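Local coordinates for regulatory protein AsnC (Escherichia coli, PDB 2CG4) that activates transcription of asnA, regulates its own transcription and represses gidA expression at a post-transcriptional level, at residues D7-D10 with R11-E15; Q120-I124 with N125-T129. The protein carries 1 engineered substitution. All coordinates share one frame; numbering follows the deposited sequence.

Contact 1: residues D7-D10 with R11-E15; sequences DNLD and RGILE
Asp7 O and Arg11 N begin the i to i+4 bonding of the first helix of the AsnC-type helix-turn-helix domain, weakly at 3.4 Å. The bonds that follow, each one residue further on, are firmer: Gly12 N binds Asn8 O at 3.1 Å, Ile13 N binds Leu9 O at 3.0 Å, and Leu14 N reaches Asp10 O. The donor of the first of these three stands 47° out of the plane of the Asn8 carbonyl, whereas the later two donors are tilted by 23° each. Asp7 holds the N-cap position, but its carboxylate makes no capping bond; with Asp10 it forms salt bridges to Arg42 of helix 36-49. Asp7 OD1 and Asp10 OD1 both meet Arg42 NH1, whose charge probably eases the approach of the two carboxylates, and the buried Asp10 is suited to its place by this partner. Asp10 OD2 turns to Asp7 N, a weak bond of 3.3 Å.

Leu9 and Ile13, one turn apart, meet where the leucine's branch carbon CG lies 4.1 Å from Ile13 CD1. Both also lean on Arg42, while Ile13 touches Val43, as befits apolar residues on the side facing helix 36-49. Leu14 instead packs on Ile51 and on Ile57 of a second subunit. The Arg11 side chain, extended from CG to NE, runs back toward the start of the helix. Its guanidinium lies 43° from the plane of the Asn8 amide, with NH1 3.5 Å from Asn8 OD1 and 3.0 Å from Asp7 O, at an angle too poor for a hydrogen bond to that carbonyl.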
loop_
_atom_site.group_PDB
_atom_site.type_symbol
_atom_site.label_atom_id
_atom_site.label_comp_id
_atom_site.label_asym_id
_atom_site.label_seq_id
_atom_site.Cartn_x
_atom_site.Cartn_y
_atom_site.Cartn_z
ATOM N N ASP A 7 -37.067 -15.141 -23.166
ATOM C CA ASP A 7 -37.861 -16.279 -22.705
ATOM C C ASP A 7 -36.953 -17.326 -22.072
ATOM O O ASP A 7 -35.733 -17.194 -22.106
ATOM C CB ASP A 7 -38.636 -16.914 -23.872
ATOM C CG ASP A 7 -39.258 -15.884 -24.803
ATOM O OD1 ASP A 7 -38.507 -15.209 -25.542
ATOM O OD2 ASP A 7 -40.502 -15.759 -24.808
ATOM N N ASN A 8 -37.544 -18.373 -21.506
ATOM C CA ASN A 8 -36.788 -19.588 -21.221
ATOM C C ASN A 8 -36.532 -20.433 -22.470
ATOM O O ASN A 8 -35.726 -21.365 -22.447
ATOM C CB ASN A 8 -37.462 -20.417 -20.125
ATOM C CG ASN A 8 -37.232 -19.838 -18.736
ATOM O OD1 ASN A 8 -36.113 -19.870 -18.209
ATOM N ND2 ASN A 8 -38.290 -19.295 -18.139
ATOM N N LEU A 9 -37.214 -20.098 -23.561
ATOM C CA LEU A 9 -36.868 -20.654 -24.866
ATOM C C LEU A 9 -35.536 -20.092 -25.342
ATOM O O LEU A 9 -34.679 -20.826 -25.831
ATOM C CB LEU A 9 -37.955 -20.355 -25.903
ATOM C CG LEU A 9 -37.620 -20.848 -27.313
ATOM C CD1 LEU A 9 -37.755 -22.363 -27.403
ATOM C CD2 LEU A 9 -38.472 -20.162 -28.364
ATOM N N ASP A 10 -35.380 -18.781 -25.200
ATOM C CA ASP A 10 -34.146 -18.093 -25.538
ATOM C C ASP A 10 -32.948 -18.635 -24.756
ATOM O O ASP A 10 -31.885 -18.874 -25.324
ATOM C CB ASP A 10 -34.310 -16.596 -25.294
ATOM C CG ASP A 10 -35.077 -15.905 -26.406
ATOM O OD1 ASP A 10 -35.091 -16.439 -27.535
ATOM O OD2 ASP A 10 -35.657 -14.826 -26.156
ATOM N N ARG A 11 -33.129 -18.832 -23.454
ATOM C CA ARG A 11 -32.086 -19.388 -22.603
ATOM C C ARG A 11 -31.734 -20.816 -23.003
ATOM O O ARG A 11 -30.560 -21.191 -23.027
ATOM C CB ARG A 11 -32.506 -19.347 -21.133
ATOM C CG ARG A 11 -32.487 -17.955 -20.526
ATOM C CD ARG A 11 -33.046 -17.948 -19.113
ATOM N NE ARG A 11 -33.255 -16.586 -18.631
ATOM C CZ ARG A 11 -34.419 -15.940 -18.680
ATOM N NH1 ARG A 11 -35.497 -16.533 -19.184
ATOM N NH2 ARG A 11 -34.509 -14.697 -18.222
ATOM N N GLY A 12 -32.752 -21.612 -23.309
ATOM C CA GLY A 12 -32.544 -22.997 -23.714
ATOM C C GLY A 12 -31.727 -23.093 -24.986
ATOM O O GLY A 12 -30.847 -23.948 -25.114
ATOM N N ILE A 13 -32.020 -22.208 -25.929
ATOM C CA ILE A 13 -31.274 -22.134 -27.180
ATOM C C ILE A 13 -29.825 -21.738 -26.928
ATOM O O ILE A 13 -28.909 -22.338 -27.493
ATOM C CB ILE A 13 -31.920 -21.144 -28.161
ATOM C CG1 ILE A 13 -33.215 -21.737 -28.726
ATOM C CG2 ILE A 13 -30.955 -20.795 -29.285
ATOM C CD1 ILE A 13 -34.111 -20.719 -29.394
ATOM N N LEU A 14 -29.628 -20.740 -26.068
ATOM C CA LEU A 14 -28.298 -20.207 -25.780
ATOM C C LEU A 14 -27.400 -21.234 -25.093
ATOM O O LEU A 14 -26.266 -21.432 -25.501
ATOM C CB LEU A 14 -28.391 -18.931 -24.941
ATOM C CG LEU A 14 -28.740 -17.639 -25.685
ATOM C CD1 LEU A 14 -28.513 -16.428 -24.798
ATOM C CD2 LEU A 14 -27.962 -17.510 -26.981
ATOM N N GLU A 15 -27.911 -21.894 -24.060
ATOM C CA GLU A 15 -27.187 -22.999 -23.440
ATOM C C GLU A 15 -26.748 -24.049 -24.469
ATOM O O GLU A 15 -25.570 -24.416 -24.539
ATOM C CB GLU A 15 -28.031 -23.657 -22.353
ATOM C CG GLU A 15 -27.203 -24.387 -21.308
ATOM C CD GLU A 15 -27.995 -25.442 -20.560
ATOM O OE1 GLU A 15 -27.383 -26.438 -20.114
ATOM O OE2 GLU A 15 -29.225 -25.275 -20.414
#

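Contact 2: residues Q120-I124 with N125-T129; sequences QHVLI and NKIQT. With ASN (asparagine), chain C.
Val122 O takes two backbone hydrogen bonds, from Lys126 N at 2.8 Å and from Ile127 N at 2.9 Å, the donors arriving from opposite faces of its carbonyl plane. This fork marks the passage from alpha-helical to wider, pi-type bonding in the last turn of helix 116-127. One residue earlier, His121 O receives Asn125 N and, weakly, Asn125 ND2. Beyond the fork, Thr129 OG1 donates to Asn125 O at 2.8 Å from well above the carbonyl plane.

A CH-pi contact sets Asn125 CB over one face of the His121 ring, 4.2 Å from its centroid. The histidine's chi1 of 174° swings CG away from its own N and lays the ring along the helix toward Asn125.

Apolar packing joins Val122 CG1 to Ile127 CD1 at 3.6 Å. Ile127 also lies on Leu92 and on Thr136 of strand 133-147; both it and Val122 are buried, which suits branched aliphatic side chains. Lys126 touches Leu92 and pairs its NZ with Glu94 in a salt bridge.

Leu123 CD1 is 4.0 Å and CD2 4.1 Å from OXT of the bound asparagine. Gln128 lies beside the ligand, and Tyr100 of a third subunit packs on Leu123, giving the intersubunit effector pocket of an Lrp/AsnC ligand-binding domain.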
loop_
_atom_site.group_PDB
_atom_site.type_symbol
_atom_site.label_atom_id
_atom_site.label_comp_id
_atom_site.label_asym_id
_atom_site.label_seq_id
_atom_site.Cartn_x
_atom_site.Cartn_y
_atom_site.Cartn_z
ATOM N N GLN A 120 9.017 -9.274 -21.358
ATOM C CA GLN A 120 9.969 -8.225 -21.055
ATOM C C GLN A 120 10.124 -7.244 -22.225
ATOM O O GLN A 120 10.215 -6.040 -22.014
ATOM C CB GLN A 120 11.318 -8.850 -20.685
ATOM C CG GLN A 120 12.471 -7.872 -20.605
ATOM C CD GLN A 120 13.315 -7.864 -21.862
ATOM O OE1 GLN A 120 13.687 -8.917 -22.373
ATOM N NE2 GLN A 120 13.615 -6.672 -22.372
ATOM N N HIS A 121 10.150 -7.767 -23.451
ATOM C CA HIS A 121 10.273 -6.937 -24.655
ATOM C C HIS A 121 9.037 -6.059 -24.870
ATOM O O HIS A 121 9.163 -4.872 -25.166
ATOM C CB HIS A 121 10.543 -7.802 -25.901
ATOM C CG HIS A 121 10.542 -7.029 -27.188
ATOM N ND1 HIS A 121 11.644 -6.336 -27.644
ATOM C CD2 HIS A 121 9.565 -6.822 -28.106
ATOM C CE1 HIS A 121 11.347 -5.737 -28.784
ATOM N NE2 HIS A 121 10.091 -6.016 -29.087
ATOM N N VAL A 122 7.851 -6.642 -24.715
ATOM C CA VAL A 122 6.595 -5.876 -24.779
ATOM C C VAL A 122 6.489 -4.772 -23.712
ATOM O O VAL A 122 6.309 -3.603 -24.052
ATOM C CB VAL A 122 5.344 -6.794 -24.716
ATOM C CG1 VAL A 122 4.068 -5.968 -24.776
ATOM C CG2 VAL A 122 5.373 -7.816 -25.847
ATOM N N LEU A 123 6.604 -5.132 -22.433
ATOM C CA LEU A 123 6.630 -4.122 -21.364
ATOM C C LEU A 123 7.518 -2.929 -21.699
ATOM O O LEU A 123 7.063 -1.784 -21.688
ATOM C CB LEU A 123 7.084 -4.727 -20.040
ATOM C CG LEU A 123 5.939 -5.099 -19.110
ATOM C CD1 LEU A 123 6.483 -5.709 -17.838
ATOM C CD2 LEU A 123 5.065 -3.874 -18.825
ATOM N N ILE A 124 8.788 -3.210 -21.986
ATOM C CA ILE A 124 9.802 -2.173 -22.106
ATOM C C ILE A 124 9.626 -1.379 -23.397
ATOM O O ILE A 124 9.680 -0.154 -23.395
ATOM C CB ILE A 124 11.228 -2.765 -22.002
ATOM C CG1 ILE A 124 11.409 -3.477 -20.652
ATOM C CG2 ILE A 124 12.278 -1.673 -22.156
ATOM C CD1 ILE A 124 12.787 -4.094 -20.437
ATOM N N ASN A 125 9.368 -2.086 -24.494
ATOM C CA ASN A 125 9.468 -1.497 -25.822
ATOM C C ASN A 125 8.135 -1.094 -26.442
ATOM O O ASN A 125 8.102 -0.219 -27.310
ATOM C CB ASN A 125 10.235 -2.426 -26.756
ATOM C CG ASN A 125 11.687 -2.555 -26.365
ATOM O OD1 ASN A 125 12.401 -1.558 -26.236
ATOM N ND2 ASN A 125 12.129 -3.784 -26.153
ATOM N N LYS A 126 7.045 -1.716 -25.999
ATOM C CA LYS A 126 5.729 -1.410 -26.560
ATOM C C LYS A 126 4.799 -0.699 -25.582
ATOM O O LYS A 126 4.123 0.266 -25.952
ATOM C CB LYS A 126 5.061 -2.671 -27.115
ATOM C CG LYS A 126 5.783 -3.278 -28.314
ATOM C CD LYS A 126 5.199 -4.640 -28.666
ATOM C CE LYS A 126 5.945 -5.305 -29.813
ATOM N NZ LYS A 126 5.096 -6.320 -30.502
ATOM N N ILE A 127 4.757 -1.172 -24.340
ATOM C CA ILE A 127 3.820 -0.634 -23.352
ATOM C C ILE A 127 4.416 0.565 -22.608
ATOM O O ILE A 127 3.775 1.606 -22.463
ATOM C CB ILE A 127 3.363 -1.724 -22.337
ATOM C CG1 ILE A 127 2.530 -2.799 -23.038
ATOM C CG2 ILE A 127 2.580 -1.103 -21.186
ATOM C CD1 ILE A 127 2.332 -4.063 -22.215
ATOM N N GLN A 128 5.649 0.408 -22.141
ATOM C CA GLN A 128 6.289 1.381 -21.263
ATOM C C GLN A 128 6.797 2.595 -22.039
ATOM O O GLN A 128 7.128 3.641 -21.450
ATOM C CB GLN A 128 7.468 0.711 -20.579
ATOM C CG GLN A 128 7.660 1.078 -19.144
ATOM C CD GLN A 128 7.982 -0.130 -18.282
ATOM O OE1 GLN A 128 7.231 -0.469 -17.375
ATOM N NE2 GLN A 128 9.106 -0.780 -18.562
ATOM N N THR A 129 6.894 2.440 -23.355
ATOM C CA THR A 129 7.292 3.542 -24.220
ATOM C C THR A 129 6.108 4.466 -24.443
ATOM O O THR A 129 6.296 5.605 -24.843
ATOM C CB THR A 129 7.850 3.058 -25.585
ATOM O OG1 THR A 129 6.964 2.091 -26.161
ATOM C CG2 THR A 129 9.227 2.434 -25.416
HETATM N N ASN C . 7.111 -2.943 -12.167
HETATM C CA ASN C . 6.825 -3.154 -13.617
HETATM C C ASN C . 5.652 -4.067 -13.848
HETATM O O ASN C . 5.491 -5.092 -13.174
HETATM C CB ASN C . 8.045 -3.695 -14.339
HETATM C CG ASN C . 9.154 -2.689 -14.402
HETATM O OD1 ASN C . 8.977 -1.582 -14.914
HETATM N ND2 ASN C . 10.303 -3.053 -13.863
HETATM O OXT ASN C . 4.838 -3.760 -14.710
#

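The two contacts are local, each within one helix, and their centres lie 44 Å apart on opposite sides of the chain's centre. Contact 1 belongs to the opening of helix 8-19 in the DNA-binding part; contact 2 belongs to the closing turns of helix 116-127 in the ligand-binding part. Both are partly buried, and each buries a polar residue as well as apolar ones, Asp10 in contact 1 and Gln128 in contact 2. Acidic residues of contact 1 pair with an arginine on helix 36-49, whereas contact 2 rests on strand 133-147. Contact 1 touches one other subunit, through Leu14; contact 2 meets two. Contact 1 begins with a weak bond, and contact 2 widens into pi-type bonding beside bound asparagine.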